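Local coordinates for Alpha/beta hydrolase fold protein (Chitinophaga pinensis, PDB 4PW0) that is probably a hydrolase of the alpha/beta hydrolase fold, acting on a substrate that has not been established, at residues V85-I96 / L111-I122; P124-A135 / I222-Q230. All blocks are in the same frame, centred on the assembly; numbering follows the deposited sequence.

How the contacts relate
Contact 1 precedes contact 2 along the chain, and the centres of the two lie about 12 Å apart. Helix 111-122 of contact 1 is followed directly by strand 127-133 of contact 2, which lies between strands 104-109 and 226-231 in the mixed, mostly parallel sheet. The helix packs on this strand: Ala120 CB lies 3.6 Å from Ile130 CD1, and Met119 CG lies 3.7 Å from Ile127 CD1. Contact 1 joins two helices on one face of the sheet, and contact 2 joins two strands within it. Together they form a layered core beside the probable catalytic site, near which helix 111-122 starts and strand 226-231 ends.

Contact 1: V85-I96 / L111-I122; sequences VAAMTADALEFI and LGGFIVQYMAHI
Helix 85-96 crosses helix 111-122 at -74°, with the axes 9.1 Å apart at closest approach, and Thr89 faces Ile115 where the backbones come nearest. In this alpha/beta hydrolase fold, helix 111-122 carries Gly112 of what is probably the nucleophile elbow, and Phe42 of strand 39-42 touches Ala92 of one helix and Ile115 and Met119 of the other. The packing is knobs-into-holes. Val85 fits among Leu111, Phe114, Ile115 and Tyr118; its CG2 reaches Phe114 CB at 4.0 Å and also meets the ring edge, while CG1 lies against the backbone of Ile115. A branched, compact valine suits a pocket walled on several sides. Thr89 is the second knob. Its hydroxyl is satisfied within its own helix, OG1 donating to Val85 O at 2.8 Å from above the carbonyl plane, so a polar atom can sit 3.6 Å from Ile115 CG2 without a partner across the contact. With chi1 at -56°, OG1 lies beside the backbone N and CG2 is anti to that N, placing the methyl 3.7 Å from Met119 CB and in the plane of the Tyr118 ring, at its edge. Ala86 is small enough to let Tyr118 CE2 approach its CB to 3.6 Å. Met119, a selenomethionine, is the reciprocal knob: SE lies 3.9 Å from Leu93 CD2, and the bend at chi3 (-75°) turns CE to within 3.8 Å of Ala92 CB.

Contact 2: P124-A135 / I222-Q230; sequences PDMIRKIIIVGA and IQHPVFVVQ
Pro124 O receives two donors: a strong bond from His224 NE2 (2.9 Å, nearly straight at 167°) and a weak one from Ile127 N. The carbonyl oxygen lies in the imidazole plane, and Ile127 O and Arg128 O also line the edge of the ring, with Ile127 O 3.1 Å from His224 CD2. Chi1 of -56° sets the ring beside its own backbone N, where Ile130 CD1 packs against CB and CG. An alanine in place of His224 would probably leave Pro124 O without its strong donor and open a gap beside Ile130 CD1. Strands 129-133 and 226-230 run parallel, neighbours in the central sheet of the alpha/beta hydrolase fold. Ile130 uses both backbone groups, its N donating to Pro225 O (3.0 Å) and its O accepting from Phe227 N (2.8 Å); Ile132 repeats the pattern with Phe227 and Val229. Beta-branched residues suit such extended backbones: Ile132 CD1 meets Val226 CG1 at 3.9 Å on the face covered by helix 111-122, while on the other face, covered by helix 269-282, Val133 CG2 approaches Val229 CB at 4.3 Å. At the far end, Val229 O accepts Gly134 N and a water, while Gln230 NE2 bonds to a second water held by Ala135 O, and to Asp234, the likely acid of the triad. Backbone bonds thus fix the strand that carries Gln230, whose amide probably positions that carboxylate.

Contact 1: V85-I96 / L111-I122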
loop_
_atom_site.group_PDB
_atom_site.type_symbol
_atom_site.label_atom_id
_atom_site.label_comp_id
_atom_site.label_asym_id
_atom_site.label_seq_id
_atom_site.Cartn_x
_atom_site.Cartn_y
_atom_site.Cartn_z
ATOM N N VAL A 85 23.389 -1.501 15.907
ATOM C CA VAL A 85 21.950 -1.435 16.113
ATOM C C VAL A 85 21.518 -2.069 17.437
ATOM O O VAL A 85 20.606 -1.553 18.096
ATOM C CB VAL A 85 21.194 -2.044 14.904
ATOM C CG1 VAL A 85 19.739 -2.301 15.239
ATOM C CG2 VAL A 85 21.328 -1.116 13.684
ATOM N N ALA A 86 22.129 -3.195 17.824
ATOM C CA ALA A 86 21.694 -3.828 19.040
ATOM C C ALA A 86 21.822 -2.907 20.244
ATOM O O ALA A 86 20.923 -2.859 21.085
ATOM C CB ALA A 86 22.472 -5.132 19.274
ATOM N N ALA A 87 22.941 -2.202 20.340
ATOM C CA ALA A 87 23.130 -1.249 21.439
ATOM C C ALA A 87 22.190 -0.054 21.364
ATOM O O ALA A 87 21.680 0.428 22.352
ATOM C CB ALA A 87 24.585 -0.792 21.502
HETATM N N MSE A 88 21.957 0.428 20.129
HETATM C CA MSE A 88 20.977 1.511 19.979
HETATM C C MSE A 88 19.602 1.130 20.414
HETATM O O MSE A 88 18.841 1.951 20.942
HETATM C CB MSE A 88 20.919 1.960 18.521
HETATM C CG MSE A 88 22.237 2.576 18.051
HETATM SE SE MSE A 88 22.105 3.065 16.148
HETATM C CE MSE A 88 23.930 3.593 15.907
ATOM N N THR A 89 19.255 -0.137 20.218
ATOM C CA THR A 89 17.978 -0.683 20.634
ATOM C C THR A 89 17.915 -0.764 22.170
ATOM O O THR A 89 16.910 -0.375 22.745
ATOM C CB THR A 89 17.738 -2.074 20.003
ATOM O OG1 THR A 89 17.840 -1.986 18.571
ATOM C CG2 THR A 89 16.374 -2.591 20.362
ATOM N N ALA A 90 18.989 -1.257 22.801
ATOM C CA ALA A 90 19.038 -1.308 24.267
ATOM C C ALA A 90 18.925 0.083 24.884
ATOM O O ALA A 90 18.188 0.308 25.869
ATOM C CB ALA A 90 20.360 -1.961 24.711
ATOM N N ASP A 91 19.603 1.050 24.260
ATOM C CA ASP A 91 19.549 2.432 24.730
ATOM C C ASP A 91 18.141 3.016 24.593
ATOM O O ASP A 91 17.586 3.647 25.505
ATOM C CB ASP A 91 20.560 3.316 24.016
ATOM C CG ASP A 91 22.032 2.922 24.305
ATOM O OD1 ASP A 91 22.280 2.240 25.375
ATOM O OD2 ASP A 91 22.935 3.307 23.516
ATOM N N ALA A 92 17.514 2.787 23.439
ATOM C CA ALA A 92 16.171 3.255 23.276
ATOM C C ALA A 92 15.216 2.673 24.307
ATOM O O ALA A 92 14.342 3.345 24.815
ATOM C CB ALA A 92 15.645 2.966 21.860
ATOM N N LEU A 93 15.372 1.392 24.595
ATOM C CA LEU A 93 14.531 0.743 25.570
ATOM C C LEU A 93 14.708 1.322 26.975
ATOM O O LEU A 93 13.719 1.488 27.682
ATOM C CB LEU A 93 14.810 -0.760 25.574
ATOM C CG LEU A 93 14.164 -1.555 24.440
ATOM C CD1 LEU A 93 14.795 -2.950 24.346
ATOM C CD2 LEU A 93 12.666 -1.632 24.626
ATOM N N GLU A 94 15.935 1.679 27.352
ATOM C CA GLU A 94 16.138 2.282 28.688
ATOM C C GLU A 94 15.400 3.628 28.749
ATOM O O GLU A 94 14.781 3.974 29.751
ATOM C CB GLU A 94 17.629 2.372 29.083
ATOM C CG GLU A 94 18.467 3.486 28.471
ATOM C CD GLU A 94 19.889 3.621 29.007
ATOM O OE1 GLU A 94 20.297 2.807 29.875
ATOM O OE2 GLU A 94 20.614 4.535 28.530
ATOM N N PHE A 95 15.428 4.378 27.655
ATOM C CA PHE A 95 14.734 5.647 27.557
ATOM C C PHE A 95 13.236 5.481 27.658
ATOM O O PHE A 95 12.583 6.178 28.438
ATOM C CB PHE A 95 15.125 6.361 26.241
ATOM C CG PHE A 95 14.172 7.433 25.818
ATOM C CD1 PHE A 95 14.044 8.617 26.523
ATOM C CD2 PHE A 95 13.361 7.244 24.695
ATOM C CE1 PHE A 95 13.131 9.569 26.133
ATOM C CE2 PHE A 95 12.452 8.193 24.313
ATOM C CZ PHE A 95 12.316 9.358 25.044
ATOM N N ILE A 96 12.672 4.578 26.863
ATOM C CA ILE A 96 11.228 4.425 26.781
ATOM C C ILE A 96 10.701 3.933 28.140
ATOM O O ILE A 96 9.687 4.420 28.647
ATOM C CB ILE A 96 10.876 3.420 25.679
ATOM C CG1 ILE A 96 11.279 3.973 24.300
ATOM C CG2 ILE A 96 9.406 3.090 25.726
ATOM C CD1 ILE A 96 11.321 2.898 23.228
ATOM N N LEU A 111 17.724 3.919 9.434
ATOM C CA LEU A 111 18.341 3.320 10.612
ATOM C C LEU A 111 17.303 2.951 11.680
ATOM O O LEU A 111 17.356 1.871 12.286
ATOM C CB LEU A 111 19.327 4.333 11.171
ATOM C CG LEU A 111 19.941 3.986 12.512
ATOM C CD1 LEU A 111 20.712 2.695 12.445
ATOM C CD2 LEU A 111 20.851 5.131 12.953
ATOM N N GLY A 112 16.321 3.833 11.904
ATOM C CA GLY A 112 15.281 3.544 12.837
ATOM C C GLY A 112 14.456 2.324 12.480
ATOM O O GLY A 112 13.939 1.628 13.362
ATOM N N GLY A 113 14.317 2.063 11.176
ATOM C CA GLY A 113 13.651 0.864 10.724
ATOM C C GLY A 113 14.420 -0.410 11.035
ATOM O O GLY A 113 13.813 -1.495 11.119
ATOM N N PHE A 114 15.736 -0.326 11.165
ATOM C CA PHE A 114 16.521 -1.479 11.630
ATOM C C PHE A 114 16.287 -1.692 13.138
ATOM O O PHE A 114 16.029 -2.827 13.607
ATOM C CB PHE A 114 18.026 -1.242 11.475
ATOM C CG PHE A 114 18.510 -0.928 10.092
ATOM C CD1 PHE A 114 17.771 -1.188 8.947
ATOM C CD2 PHE A 114 19.750 -0.360 9.939
ATOM C CE1 PHE A 114 18.252 -0.843 7.685
ATOM C CE2 PHE A 114 20.249 -0.048 8.698
ATOM C CZ PHE A 114 19.532 -0.290 7.559
ATOM N N ILE A 115 16.271 -0.599 13.891
ATOM C CA ILE A 115 16.077 -0.663 15.350
ATOM C C ILE A 115 14.721 -1.271 15.684
ATOM O O ILE A 115 14.621 -2.125 16.593
ATOM C CB ILE A 115 16.258 0.732 15.985
ATOM C CG1 ILE A 115 17.729 1.168 15.906
ATOM C CG2 ILE A 115 15.813 0.736 17.461
ATOM C CD1 ILE A 115 17.973 2.647 16.181
ATOM N N VAL A 116 13.655 -0.915 14.964
ATOM C CA VAL A 116 12.340 -1.465 15.359
ATOM C C VAL A 116 12.271 -2.957 15.071
ATOM O O VAL A 116 11.585 -3.662 15.786
ATOM C CB VAL A 116 11.156 -0.725 14.718
ATOM C CG1 VAL A 116 11.159 0.741 15.166
ATOM C CG2 VAL A 116 11.115 -0.816 13.187
ATOM N N GLN A 117 12.951 -3.435 14.028
ATOM C CA GLN A 117 13.003 -4.890 13.768
ATOM C C GLN A 117 13.720 -5.609 14.928
ATOM O O GLN A 117 13.236 -6.607 15.439
ATOM C CB GLN A 117 13.738 -5.196 12.497
ATOM C CG GLN A 117 13.047 -4.760 11.215
ATOM C CD GLN A 117 13.951 -4.979 10.024
ATOM O OE1 GLN A 117 14.275 -6.123 9.685
ATOM N NE2 GLN A 117 14.328 -3.903 9.365
ATOM N N TYR A 118 14.880 -5.092 15.317
ATOM C CA TYR A 118 15.651 -5.702 16.380
ATOM C C TYR A 118 14.862 -5.652 17.695
ATOM O O TYR A 118 14.838 -6.630 18.467
ATOM C CB TYR A 118 17.038 -5.060 16.495
ATOM C CG TYR A 118 17.975 -5.908 17.323
ATOM C CD1 TYR A 118 18.506 -7.062 16.796
ATOM C CD2 TYR A 118 18.265 -5.606 18.621
ATOM C CE1 TYR A 118 19.314 -7.903 17.542
ATOM C CE2 TYR A 118 19.082 -6.454 19.395
ATOM C CZ TYR A 118 19.608 -7.572 18.848
ATOM O OH TYR A 118 20.417 -8.403 19.614
HETATM N N MSE A 119 14.205 -4.536 17.973
HETATM C CA MSE A 119 13.407 -4.384 19.196
HETATM C C MSE A 119 12.278 -5.371 19.245
HETATM O O MSE A 119 11.962 -5.932 20.310
HETATM C CB MSE A 119 12.846 -2.956 19.321
HETATM C CG MSE A 119 12.375 -2.645 20.741
HETATM SE SE MSE A 119 11.717 -0.831 20.930
HETATM C CE MSE A 119 13.447 0.010 20.926
ATOM N N ALA A 120 11.629 -5.599 18.112
ATOM C CA ALA A 120 10.549 -6.560 18.072
ATOM C C ALA A 120 11.057 -7.978 18.339
ATOM O O ALA A 120 10.299 -8.826 18.886
ATOM C CB ALA A 120 9.857 -6.502 16.702
ATOM N N HIS A 121 12.285 -8.245 17.947
ATOM C CA HIS A 121 12.929 -9.510 18.224
ATOM C C HIS A 121 13.237 -9.716 19.709
ATOM O O HIS A 121 12.889 -10.778 20.289
ATOM C CB HIS A 121 14.202 -9.712 17.387
ATOM C CG HIS A 121 14.968 -10.929 17.773
ATOM N ND1 HIS A 121 14.427 -12.192 17.713
ATOM C CD2 HIS A 121 16.220 -11.070 18.267
ATOM C CE1 HIS A 121 15.318 -13.067 18.154
ATOM N NE2 HIS A 121 16.417 -12.413 18.492
ATOM N N ILE A 122 13.824 -8.694 20.341
ATOM C CA ILE A 122 14.264 -8.854 21.726
ATOM C C ILE A 122 13.201 -8.569 22.777
ATOM O O ILE A 122 13.303 -9.081 23.923
ATOM C CB ILE A 122 15.584 -8.108 22.047
ATOM C CG1 ILE A 122 15.453 -6.594 21.978
ATOM C CG2 ILE A 122 16.718 -8.657 21.186
ATOM C CD1 ILE A 122 16.644 -5.861 22.581
#

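Contact 2: P124-A135 / I222-Q230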
loop_
_atom_site.group_PDB
_atom_site.type_symbol
_atom_site.label_atom_id
_atom_site.label_comp_id
_atom_site.label_asym_id
_atom_site.label_seq_id
_atom_site.Cartn_x
_atom_site.Cartn_y
_atom_site.Cartn_z
ATOM N N PRO A 124 9.455 -8.461 22.189
ATOM C CA PRO A 124 8.193 -8.535 21.455
ATOM C C PRO A 124 6.977 -8.073 22.221
ATOM O O PRO A 124 6.072 -7.475 21.644
ATOM C CB PRO A 124 8.061 -10.015 21.098
ATOM C CG PRO A 124 8.931 -10.714 22.088
ATOM C CD PRO A 124 10.091 -9.789 22.300
ATOM N N ASP A 125 6.915 -8.349 23.535
ATOM C CA ASP A 125 5.728 -8.066 24.281
ATOM C C ASP A 125 5.534 -6.586 24.628
ATOM O O ASP A 125 4.445 -6.196 25.085
ATOM C CB ASP A 125 5.734 -8.910 25.560
ATOM C CG ASP A 125 5.639 -10.410 25.285
ATOM O OD1 ASP A 125 5.264 -10.827 24.162
ATOM O OD2 ASP A 125 5.912 -11.189 26.224
HETATM N N MSE A 126 6.561 -5.753 24.385
HETATM C CA MSE A 126 6.419 -4.321 24.616
HETATM C C MSE A 126 5.887 -3.568 23.395
HETATM O O MSE A 126 5.473 -2.428 23.525
HETATM C CB MSE A 126 7.786 -3.720 24.962
HETATM C CG MSE A 126 8.188 -4.276 26.347
HETATM SE SE MSE A 126 9.943 -3.554 26.923
HETATM C CE MSE A 126 9.003 -2.047 27.445
ATOM N N ILE A 127 5.866 -4.231 22.226
ATOM C CA ILE A 127 5.450 -3.592 20.966
ATOM C C ILE A 127 4.113 -4.189 20.509
ATOM O O ILE A 127 3.933 -5.420 20.525
ATOM C CB ILE A 127 6.539 -3.794 19.896
ATOM C CG1 ILE A 127 7.783 -2.973 20.271
ATOM C CG2 ILE A 127 6.032 -3.362 18.516
ATOM C CD1 ILE A 127 8.988 -3.248 19.415
ATOM N N ARG A 128 3.198 -3.323 20.085
ATOM C CA ARG A 128 1.964 -3.744 19.490
ATOM C C ARG A 128 2.092 -3.810 17.949
ATOM O O ARG A 128 2.160 -4.912 17.390
ATOM C CB ARG A 128 0.832 -2.852 19.952
ATOM C CG ARG A 128 -0.507 -3.358 19.466
ATOM C CD ARG A 128 -1.672 -2.428 19.776
ATOM N NE ARG A 128 -1.572 -1.158 19.072
ATOM C CZ ARG A 128 -2.601 -0.413 18.682
ATOM N NH1 ARG A 128 -3.862 -0.784 18.941
ATOM N NH2 ARG A 128 -2.372 0.712 17.996
ATOM N N LYS A 129 2.138 -2.640 17.293
ATOM C CA LYS A 129 2.258 -2.618 15.823
ATOM C C LYS A 129 3.542 -1.899 15.431
ATOM O O LYS A 129 4.065 -1.058 16.170
ATOM C CB LYS A 129 1.068 -1.873 15.213
ATOM C CG LYS A 129 -0.282 -2.547 15.515
ATOM C CD LYS A 129 -1.443 -1.854 14.815
ATOM C CE LYS A 129 -2.769 -2.372 15.228
ATOM N NZ LYS A 129 -3.947 -1.792 14.596
ATOM N N ILE A 130 4.000 -2.226 14.225
ATOM C CA ILE A 130 5.285 -1.741 13.715
ATOM C C ILE A 130 5.095 -1.099 12.339
ATOM O O ILE A 130 4.458 -1.683 11.461
ATOM C CB ILE A 130 6.261 -2.921 13.559
ATOM C CG1 ILE A 130 6.420 -3.671 14.887
ATOM C CG2 ILE A 130 7.594 -2.507 12.975
ATOM C CD1 ILE A 130 7.231 -4.945 14.746
ATOM N N ILE A 131 5.707 0.080 12.153
ATOM C CA ILE A 131 5.808 0.718 10.829
ATOM C C ILE A 131 7.291 0.828 10.478
ATOM O O ILE A 131 8.072 1.330 11.289
ATOM C CB ILE A 131 5.168 2.108 10.824
ATOM C CG1 ILE A 131 3.712 2.027 11.269
ATOM C CG2 ILE A 131 5.299 2.742 9.441
ATOM C CD1 ILE A 131 3.231 3.292 11.942
ATOM N N ILE A 132 7.657 0.362 9.281
ATOM C CA ILE A 132 9.017 0.403 8.766
ATOM C C ILE A 132 8.978 1.228 7.488
ATOM O O ILE A 132 8.253 0.873 6.559
ATOM C CB ILE A 132 9.587 -0.993 8.474
ATOM C CG1 ILE A 132 9.649 -1.824 9.734
ATOM C CG2 ILE A 132 10.954 -0.876 7.794
ATOM C CD1 ILE A 132 9.979 -3.276 9.500
ATOM N N VAL A 133 9.777 2.289 7.447
ATOM C CA VAL A 133 9.863 3.159 6.261
ATOM C C VAL A 133 11.298 3.160 5.770
ATOM O O VAL A 133 12.216 3.387 6.561
ATOM C CB VAL A 133 9.432 4.595 6.560
ATOM C CG1 VAL A 133 9.463 5.439 5.306
ATOM C CG2 VAL A 133 8.072 4.616 7.242
ATOM N N GLY A 134 11.507 2.928 4.475
ATOM C CA GLY A 134 12.831 3.134 3.915
ATOM C C GLY A 134 13.919 2.294 4.553
ATOM O O GLY A 134 15.004 2.831 4.868
ATOM N N ALA A 135 13.693 1.004 4.745
ATOM C CA ALA A 135 14.684 0.164 5.400
ATOM C C ALA A 135 14.818 -1.194 4.720
ATOM O O ALA A 135 14.516 -1.320 3.523
ATOM C CB ALA A 135 14.412 0.075 6.895
ATOM N N ILE A 222 9.039 -12.356 13.496
ATOM C CA ILE A 222 8.387 -11.150 13.980
ATOM C C ILE A 222 6.903 -11.280 13.628
ATOM O O ILE A 222 6.528 -11.182 12.468
ATOM C CB ILE A 222 9.000 -9.898 13.323
ATOM C CG1 ILE A 222 10.434 -9.669 13.843
ATOM C CG2 ILE A 222 8.114 -8.706 13.574
ATOM C CD1 ILE A 222 11.196 -8.588 13.112
ATOM N N GLN A 223 6.081 -11.544 14.644
ATOM C CA GLN A 223 4.681 -11.877 14.415
ATOM C C GLN A 223 3.724 -10.713 14.455
ATOM O O GLN A 223 2.558 -10.856 14.098
ATOM C CB GLN A 223 4.244 -12.954 15.391
ATOM C CG GLN A 223 5.028 -14.241 15.209
ATOM C CD GLN A 223 4.471 -15.348 16.049
ATOM O OE1 GLN A 223 4.689 -15.387 17.240
ATOM N NE2 GLN A 223 3.732 -16.234 15.430
ATOM N N HIS A 224 4.220 -9.539 14.850
ATOM C CA HIS A 224 3.408 -8.361 14.976
ATOM C C HIS A 224 2.826 -7.908 13.640
ATOM O O HIS A 224 3.413 -8.178 12.597
ATOM C CB HIS A 224 4.250 -7.182 15.461
ATOM C CG HIS A 224 4.974 -7.445 16.736
ATOM N ND1 HIS A 224 6.066 -8.282 16.806
ATOM C CD2 HIS A 224 4.774 -6.956 17.978
ATOM C CE1 HIS A 224 6.475 -8.332 18.064
ATOM N NE2 HIS A 224 5.718 -7.531 18.785
ATOM N N PRO A 225 1.696 -7.203 13.664
ATOM C CA PRO A 225 1.300 -6.478 12.437
ATOM C C PRO A 225 2.380 -5.440 12.060
ATOM O O PRO A 225 2.851 -4.686 12.922
ATOM C CB PRO A 225 0.012 -5.777 12.835
ATOM C CG PRO A 225 -0.418 -6.407 14.131
ATOM C CD PRO A 225 0.844 -6.846 14.795
ATOM N N VAL A 226 2.747 -5.428 10.783
ATOM C CA VAL A 226 3.766 -4.512 10.282
ATOM C C VAL A 226 3.222 -3.796 9.067
ATOM O O VAL A 226 2.557 -4.410 8.211
ATOM C CB VAL A 226 5.073 -5.256 9.897
ATOM C CG1 VAL A 226 6.166 -4.271 9.476
ATOM C CG2 VAL A 226 5.575 -6.094 11.071
ATOM N N PHE A 227 3.572 -2.515 8.937
ATOM C CA PHE A 227 3.262 -1.755 7.735
ATOM C C PHE A 227 4.592 -1.275 7.168
ATOM O O PHE A 227 5.334 -0.539 7.860
ATOM C CB PHE A 227 2.384 -0.584 8.114
ATOM C CG PHE A 227 2.041 0.342 6.990
ATOM C CD1 PHE A 227 1.852 -0.139 5.689
ATOM C CD2 PHE A 227 1.894 1.687 7.228
ATOM C CE1 PHE A 227 1.470 0.713 4.660
ATOM C CE2 PHE A 227 1.503 2.541 6.210
ATOM C CZ PHE A 227 1.333 2.066 4.926
ATOM N N VAL A 228 4.921 -1.715 5.952
ATOM C CA VAL A 228 6.223 -1.431 5.327
ATOM C C VAL A 228 5.939 -0.439 4.190
ATOM O O VAL A 228 5.129 -0.729 3.314
ATOM C CB VAL A 228 6.858 -2.699 4.749
ATOM C CG1 VAL A 228 8.167 -2.366 4.080
ATOM C CG2 VAL A 228 7.067 -3.790 5.805
ATOM N N VAL A 229 6.653 0.687 4.204
ATOM C CA VAL A 229 6.506 1.734 3.177
ATOM C C VAL A 229 7.864 1.976 2.506
ATOM O O VAL A 229 8.926 2.042 3.156
ATOM C CB VAL A 229 6.010 3.044 3.810
ATOM C CG1 VAL A 229 6.016 4.206 2.816
ATOM C CG2 VAL A 229 4.628 2.850 4.404
ATOM N N GLN A 230 7.827 2.118 1.186
ATOM C CA GLN A 230 9.041 2.381 0.412
ATOM C C GLN A 230 8.673 3.083 -0.891
ATOM O O GLN A 230 7.521 3.007 -1.333
ATOM C CB GLN A 230 9.754 1.042 0.198
ATOM C CG GLN A 230 11.077 1.051 -0.550
ATOM C CD GLN A 230 12.080 2.001 0.054
ATOM O OE1 GLN A 230 11.930 3.227 -0.089
ATOM N NE2 GLN A 230 13.117 1.493 0.687
HETATM O O HOH W 1 13.889 -1.293 0.895
HETATM O O HOH W 2 11.045 -0.132 4.000
#